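Local coordinates for soluble lytic murein transglycosylase (Escherichia coli, PDB 1QSA), which cleaves the glycosidic bonds between N-acetylmuramic acid and N-acetylglucosamine in peptidoglycan, with formation of a 1,6-anhydro bond in the N-acetylmuramic acid residue, at residues A[222-234]-A[257-271]. Numbering follows the deposited sequence. Where two conformers were deposited one is given.
Sequences FASVARQDAENAR and IVAWRLMGNDVTDEQ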
loop_
_atom_site.group_PDB
_atom_site.type_symbol
_atom_site.label_atom_id
_atom_site.label_comp_id
_atom_site.label_asym_id
_atom_site.label_seq_id
_atom_site.Cartn_x
_atom_site.Cartn_y
_atom_site.Cartn_z
ATOM N N PHE A 222 -16.316 -21.289 3.711
ATOM C CA PHE A 222 -15.625 -22.424 3.099
ATOM C C PHE A 222 -14.157 -22.065 2.841
ATOM O O PHE A 222 -13.261 -22.881 3.077
ATOM C CB PHE A 222 -16.327 -22.828 1.801
ATOM C CG PHE A 222 -15.651 -23.968 1.067
ATOM C CD1 PHE A 222 -15.883 -25.290 1.435
ATOM C CD2 PHE A 222 -14.806 -23.707 -0.006
ATOM C CE1 PHE A 222 -15.277 -26.345 0.735
ATOM C CE2 PHE A 222 -14.198 -24.746 -0.708
ATOM C CZ PHE A 222 -14.432 -26.063 -0.342
ATOM N N ALA A 223 -13.919 -20.848 2.362
ATOM C CA ALA A 223 -12.556 -20.380 2.124
ATOM C C ALA A 223 -11.767 -20.347 3.447
ATOM O O ALA A 223 -10.588 -20.699 3.483
ATOM C CB ALA A 223 -12.583 -19.005 1.476
ATOM N N SER A 224 -12.418 -19.961 4.544
ATOM C CA SER A 224 -11.749 -19.925 5.852
ATOM C C SER A 224 -11.387 -21.344 6.298
ATOM O O SER A 224 -10.306 -21.576 6.863
ATOM C CB SER A 224 -12.634 -19.244 6.906
ATOM O OG SER A 224 -12.926 -17.911 6.526
ATOM N N VAL A 225 -12.293 -22.289 6.037
ATOM C CA VAL A 225 -12.061 -23.694 6.381
ATOM C C VAL A 225 -10.876 -24.227 5.575
ATOM O O VAL A 225 -10.027 -24.923 6.125
ATOM C CB VAL A 225 -13.303 -24.577 6.084
ATOM C CG1 VAL A 225 -12.953 -26.068 6.233
ATOM C CG2 VAL A 225 -14.447 -24.209 7.033
ATOM N N ALA A 226 -10.818 -23.901 4.284
ATOM C CA ALA A 226 -9.726 -24.366 3.420
ATOM C C ALA A 226 -8.378 -23.817 3.854
ATOM O O ALA A 226 -7.344 -24.462 3.656
ATOM C CB ALA A 226 -9.987 -23.996 1.967
ATOM N N ARG A 227 -8.387 -22.608 4.403
ATOM C CA ARG A 227 -7.157 -21.976 4.867
ATOM C C ARG A 227 -6.604 -22.728 6.080
ATOM O O ARG A 227 -5.391 -22.824 6.255
ATOM C CB ARG A 227 -7.422 -20.509 5.209
ATOM C CG ARG A 227 -6.178 -19.697 5.520
ATOM C CD ARG A 227 -6.541 -18.236 5.722
ATOM N NE ARG A 227 -5.388 -17.425 6.098
ATOM C CZ ARG A 227 -5.072 -17.101 7.349
ATOM N NH1 ARG A 227 -5.826 -17.517 8.362
ATOM N NH2 ARG A 227 -4.002 -16.356 7.589
ATOM N N GLN A 228 -7.503 -23.269 6.900
ATOM C CA GLN A 228 -7.134 -24.031 8.090
ATOM C C GLN A 228 -6.745 -25.475 7.746
ATOM O O GLN A 228 -5.762 -26.002 8.266
ATOM C CB GLN A 228 -8.311 -24.080 9.080
ATOM C CG GLN A 228 -8.747 -22.741 9.664
ATOM C CD GLN A 228 -9.967 -22.866 10.578
ATOM O OE1 GLN A 228 -10.309 -23.960 11.036
ATOM N NE2 GLN A 228 -10.631 -21.741 10.841
ATOM N N ASP A 229 -7.516 -26.095 6.856
ATOM C CA ASP A 229 -7.313 -27.491 6.475
ATOM C C ASP A 229 -7.817 -27.707 5.049
ATOM O O ASP A 229 -9.011 -27.938 4.820
ATOM C CB ASP A 229 -8.095 -28.371 7.464
ATOM C CG ASP A 229 -7.789 -29.859 7.328
ATOM O OD1 ASP A 229 -7.550 -30.355 6.211
ATOM O OD2 ASP A 229 -7.824 -30.548 8.371
ATOM N N ALA A 230 -6.891 -27.669 4.094
ATOM C CA ALA A 230 -7.224 -27.830 2.686
ATOM C C ALA A 230 -7.902 -29.155 2.346
ATOM O O ALA A 230 -8.776 -29.193 1.478
ATOM C CB ALA A 230 -5.978 -27.630 1.820
ATOM N N GLU A 231 -7.517 -30.230 3.035
ATOM C CA GLU A 231 -8.100 -31.548 2.778
ATOM C C GLU A 231 -9.545 -31.638 3.269
ATOM O O GLU A 231 -10.409 -32.186 2.578
ATOM C CB GLU A 231 -7.244 -32.658 3.402
ATOM C CG GLU A 231 -7.726 -34.092 3.097
ATOM C CD GLU A 231 -7.668 -34.473 1.620
ATOM O OE1 GLU A 231 -7.240 -33.655 0.779
ATOM O OE2 GLU A 231 -8.053 -35.612 1.286
ATOM N N ASN A 232 -9.803 -31.089 4.454
ATOM C CA ASN A 232 -11.150 -31.080 5.019
ATOM C C ASN A 232 -12.073 -30.358 4.031
ATOM O O ASN A 232 -13.171 -30.825 3.727
ATOM C CB ASN A 232 -11.145 -30.366 6.375
ATOM C CG ASN A 232 -12.503 -30.377 7.047
ATOM O OD1 ASN A 232 -12.934 -29.373 7.608
ATOM N ND2 ASN A 232 -13.186 -31.514 6.996
ATOM N N ALA A 233 -11.595 -29.248 3.477
ATOM C CA ALA A 233 -12.382 -28.482 2.515
ATOM C C ALA A 233 -12.569 -29.238 1.193
ATOM O O ALA A 233 -13.659 -29.251 0.619
ATOM C CB ALA A 233 -11.718 -27.127 2.259
ATOM N N ARG A 234 -11.505 -29.873 0.708
ATOM C CA ARG A 234 -11.585 -30.613 -0.555
ATOM C C ARG A 234 -12.644 -31.710 -0.480
ATOM O O ARG A 234 -13.465 -31.854 -1.381
ATOM C CB ARG A 234 -10.220 -31.230 -0.894
ATOM C CG ARG A 234 -10.138 -31.867 -2.275
ATOM C CD ARG A 234 -8.768 -32.493 -2.521
ATOM N NE ARG A 234 -8.608 -33.728 -1.763
ATOM C CZ ARG A 234 -8.947 -34.928 -2.222
ATOM N NH1 ARG A 234 -9.441 -35.058 -3.445
ATOM N NH2 ARG A 234 -8.778 -36.002 -1.463
ATOM N N ILE A 257 -11.015 -22.318 -4.682
ATOM C CA ILE A 257 -10.660 -22.008 -3.302
ATOM C C ILE A 257 -9.719 -23.069 -2.718
ATOM O O ILE A 257 -8.691 -22.737 -2.119
ATOM C CB ILE A 257 -11.937 -21.870 -2.446
ATOM C CG1 ILE A 257 -12.632 -20.546 -2.786
ATOM C CG2 ILE A 257 -11.621 -21.970 -0.954
ATOM C CD1 ILE A 257 -14.059 -20.468 -2.291
ATOM N N VAL A 258 -10.047 -24.339 -2.939
ATOM C CA VAL A 258 -9.225 -25.431 -2.426
ATOM C C VAL A 258 -7.887 -25.526 -3.156
ATOM O O VAL A 258 -6.841 -25.689 -2.519
ATOM C CB VAL A 258 -9.986 -26.769 -2.499
ATOM C CG1 VAL A 258 -9.060 -27.940 -2.152
ATOM C CG2 VAL A 258 -11.153 -26.740 -1.528
ATOM N N ALA A 259 -7.917 -25.371 -4.479
ATOM C CA ALA A 259 -6.706 -25.447 -5.301
ATOM C C ALA A 259 -5.644 -24.453 -4.843
ATOM O O ALA A 259 -4.451 -24.761 -4.871
ATOM C CB ALA A 259 -7.043 -25.239 -6.772
ATOM N N TRP A 260 -6.074 -23.258 -4.435
ATOM C CA TRP A 260 -5.164 -22.234 -3.932
ATOM C C TRP A 260 -4.401 -22.714 -2.710
ATOM O O TRP A 260 -3.290 -22.249 -2.439
ATOM C CB TRP A 260 -5.946 -20.986 -3.502
ATOM C CG TRP A 260 -6.088 -19.961 -4.561
ATOM C CD1 TRP A 260 -7.218 -19.646 -5.252
ATOM C CD2 TRP A 260 -5.055 -19.103 -5.062
ATOM N NE1 TRP A 260 -6.954 -18.644 -6.162
ATOM C CE2 TRP A 260 -5.636 -18.294 -6.064
ATOM C CE3 TRP A 260 -3.700 -18.938 -4.759
ATOM C CZ2 TRP A 260 -4.906 -17.333 -6.766
ATOM C CZ3 TRP A 260 -2.969 -17.976 -5.461
ATOM C CH2 TRP A 260 -3.579 -17.190 -6.452
ATOM N N ARG A 261 -5.041 -23.587 -1.932
ATOM C CA ARG A 261 -4.453 -24.101 -0.703
ATOM C C ARG A 261 -3.667 -25.401 -0.884
ATOM O O ARG A 261 -3.195 -25.976 0.090
ATOM C CB ARG A 261 -5.529 -24.292 0.377
ATOM C CG ARG A 261 -6.497 -23.122 0.566
ATOM C CD ARG A 261 -5.793 -21.778 0.686
ATOM N NE ARG A 261 -4.819 -21.732 1.767
ATOM C CZ ARG A 261 -4.345 -20.603 2.288
ATOM N NH1 ARG A 261 -4.784 -19.428 1.848
ATOM N NH2 ARG A 261 -3.453 -20.647 3.269
ATOM N N LEU A 262 -3.549 -25.869 -2.122
ATOM C CA LEU A 262 -2.807 -27.102 -2.407
ATOM C C LEU A 262 -1.562 -26.784 -3.235
ATOM O O LEU A 262 -1.127 -27.591 -4.051
ATOM C CB LEU A 262 -3.701 -28.106 -3.137
ATOM C CG LEU A 262 -4.856 -28.676 -2.302
ATOM C CD1 LEU A 262 -5.758 -29.549 -3.158
ATOM C CD2 LEU A 262 -4.303 -29.458 -1.116
ATOM N N MET A 263 -1.015 -25.590 -3.017
ATOM C CA MET A 263 0.172 -25.107 -3.721
ATOM C C MET A 263 1.463 -25.344 -2.951
ATOM O O MET A 263 2.534 -24.929 -3.402
ATOM C CB MET A 263 0.053 -23.605 -3.993
ATOM C CG MET A 263 -1.003 -23.242 -5.015
ATOM S SD MET A 263 -0.686 -24.030 -6.601
ATOM C CE MET A 263 -2.115 -23.501 -7.518
ATOM N N GLY A 264 1.352 -25.964 -1.779
ATOM C CA GLY A 264 2.522 -26.230 -0.962
ATOM C C GLY A 264 3.357 -27.397 -1.450
ATOM O O GLY A 264 2.960 -28.144 -2.342
ATOM N N ASN A 265 4.534 -27.541 -0.855
ATOM C CA ASN A 265 5.478 -28.616 -1.184
ATOM C C ASN A 265 5.025 -29.978 -0.636
ATOM O O ASN A 265 5.361 -31.034 -1.178
ATOM C CB ASN A 265 6.857 -28.263 -0.596
ATOM C CG ASN A 265 6.767 -27.662 0.822
ATOM O OD1 ASN A 265 5.753 -27.800 1.511
ATOM N ND2 ASN A 265 7.835 -26.994 1.251
ATOM N N ASP A 266 4.218 -29.912 0.417
ATOM C CA ASP A 266 3.691 -31.060 1.152
ATOM C C ASP A 266 2.593 -31.912 0.509
ATOM O O ASP A 266 2.366 -33.049 0.927
ATOM C CB ASP A 266 3.170 -30.551 2.496
ATOM C CG ASP A 266 2.176 -29.401 2.333
ATOM O OD1 ASP A 266 2.616 -28.250 2.105
ATOM O OD2 ASP A 266 0.952 -29.652 2.404
ATOM N N VAL A 267 1.919 -31.366 -0.494
ATOM C CA VAL A 267 0.802 -32.040 -1.160
ATOM C C VAL A 267 1.014 -33.490 -1.630
ATOM O O VAL A 267 2.050 -33.834 -2.202
ATOM C CB VAL A 267 0.347 -31.164 -2.363
ATOM C CG1 VAL A 267 -0.819 -31.782 -3.087
ATOM C CG2 VAL A 267 -0.011 -29.771 -1.878
ATOM N N THR A 268 0.017 -34.338 -1.373
ATOM C CA THR A 268 0.075 -35.742 -1.777
ATOM C C THR A 268 -0.163 -35.844 -3.278
ATOM O O THR A 268 -0.572 -34.872 -3.907
ATOM C CB THR A 268 -0.999 -36.603 -1.061
ATOM O OG1 THR A 268 -2.301 -36.228 -1.517
ATOM C CG2 THR A 268 -0.930 -36.424 0.444
ATOM N N ASP A 269 0.083 -37.020 -3.850
ATOM C CA ASP A 269 -0.128 -37.230 -5.280
ATOM C C ASP A 269 -1.605 -37.132 -5.628
ATOM O O ASP A 269 -1.965 -36.613 -6.680
ATOM C CB ASP A 269 0.415 -38.594 -5.718
ATOM C CG ASP A 269 1.916 -38.717 -5.528
ATOM O OD1 ASP A 269 2.634 -37.698 -5.667
ATOM O OD2 ASP A 269 2.381 -39.843 -5.242
ATOM N N GLU A 270 -2.454 -37.648 -4.745
ATOM C CA GLU A 270 -3.900 -37.602 -4.942
ATOM C C GLU A 270 -4.364 -36.136 -4.950
ATOM O O GLU A 270 -5.152 -35.730 -5.808
ATOM C CB GLU A 270 -4.608 -38.381 -3.823
ATOM C CG GLU A 270 -6.130 -38.270 -3.838
ATOM C CD GLU A 270 -6.810 -39.079 -2.732
ATOM O OE1 GLU A 270 -6.335 -39.050 -1.570
ATOM O OE2 GLU A 270 -7.833 -39.738 -3.027
ATOM N N GLN A 271 -3.849 -35.349 -4.008
ATOM C CA GLN A 271 -4.201 -33.933 -3.908
ATOM C C GLN A 271 -3.693 -33.133 -5.108
ATOM O O GLN A 271 -4.413 -32.280 -5.630
ATOM C CB GLN A 271 -3.657 -33.325 -2.617
ATOM C CG GLN A 271 -4.331 -33.799 -1.341
ATOM C CD GLN A 271 -3.686 -33.207 -0.095
ATOM O OE1 GLN A 271 -2.458 -33.126 0.010
ATOM N NE2 GLN A 271 -4.510 -32.766 0.847
HETATM O O HOH W 1 -9.256 -37.484 -4.958
#
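A bend in the Glu231 chain (chi2 64°) and a long, straight Gln271 (chi2 177°) bring carboxylate and amide together: Gln271 NE2 donates to Glu231 OE1 at 2.9 Å, meeting it from above the carboxylate plane. From the opposite face of that plane comes Arg234 NE, also 2.9 Å from Glu231 OE1, while Arg234 NH2 donates to Glu231 OE2, completing a salt bridge. Arg234, about one turn further along the same helix, thus grips the carboxylate side-on with two nitrogens and fixes its rotation. Glu270 extends the network more loosely: its OE1 is a long 3.9 Å from Arg234 NH2, well out of the guanidinium plane, so charge alone acts there, and a water links Arg234 NH1 to Glu270 OE2. A glutamine suits its place because, while NE2 donates, OE1 accepts from Thr268 N; the Thr268 hydroxyl accepts from Gln271 N at the helix start, closing a capping box.

Beside this polar cluster Val258 and Ile257 pack against apolar groups. Val258 is a knob among Phe222, Ala230, Ala233 and Arg234; its two methyls divide the work, CG2 lying 3.6 Å from Phe222 CZ and CG1 3.7 Å from Arg234 CB. Ile257 CG2 rests 3.6 Å from Ala223 CA, an approach that the small side chains of Ala223 and Ala226 permit. Arg261 CB comes within 3.7 Å of Ala230 CB, which the small alanine allows. Arg261 then folds back, bent at chi2 and chi3, and Arg227 CG lies over one face of its guanidinium, offset toward the rim.

The contact thus joins the corner between helices 212-228 and 230-243, where Asp229 N-caps the second, to the end of helix 248-260 and the start of helix 269-280, within the all-helical superhelix. Trp274 of helix 269-280 touches Val258 and Leu262 and makes a cation-pi contact with Arg234, while Ile237 of helix 230-243 packs against both Phe222 and Val258.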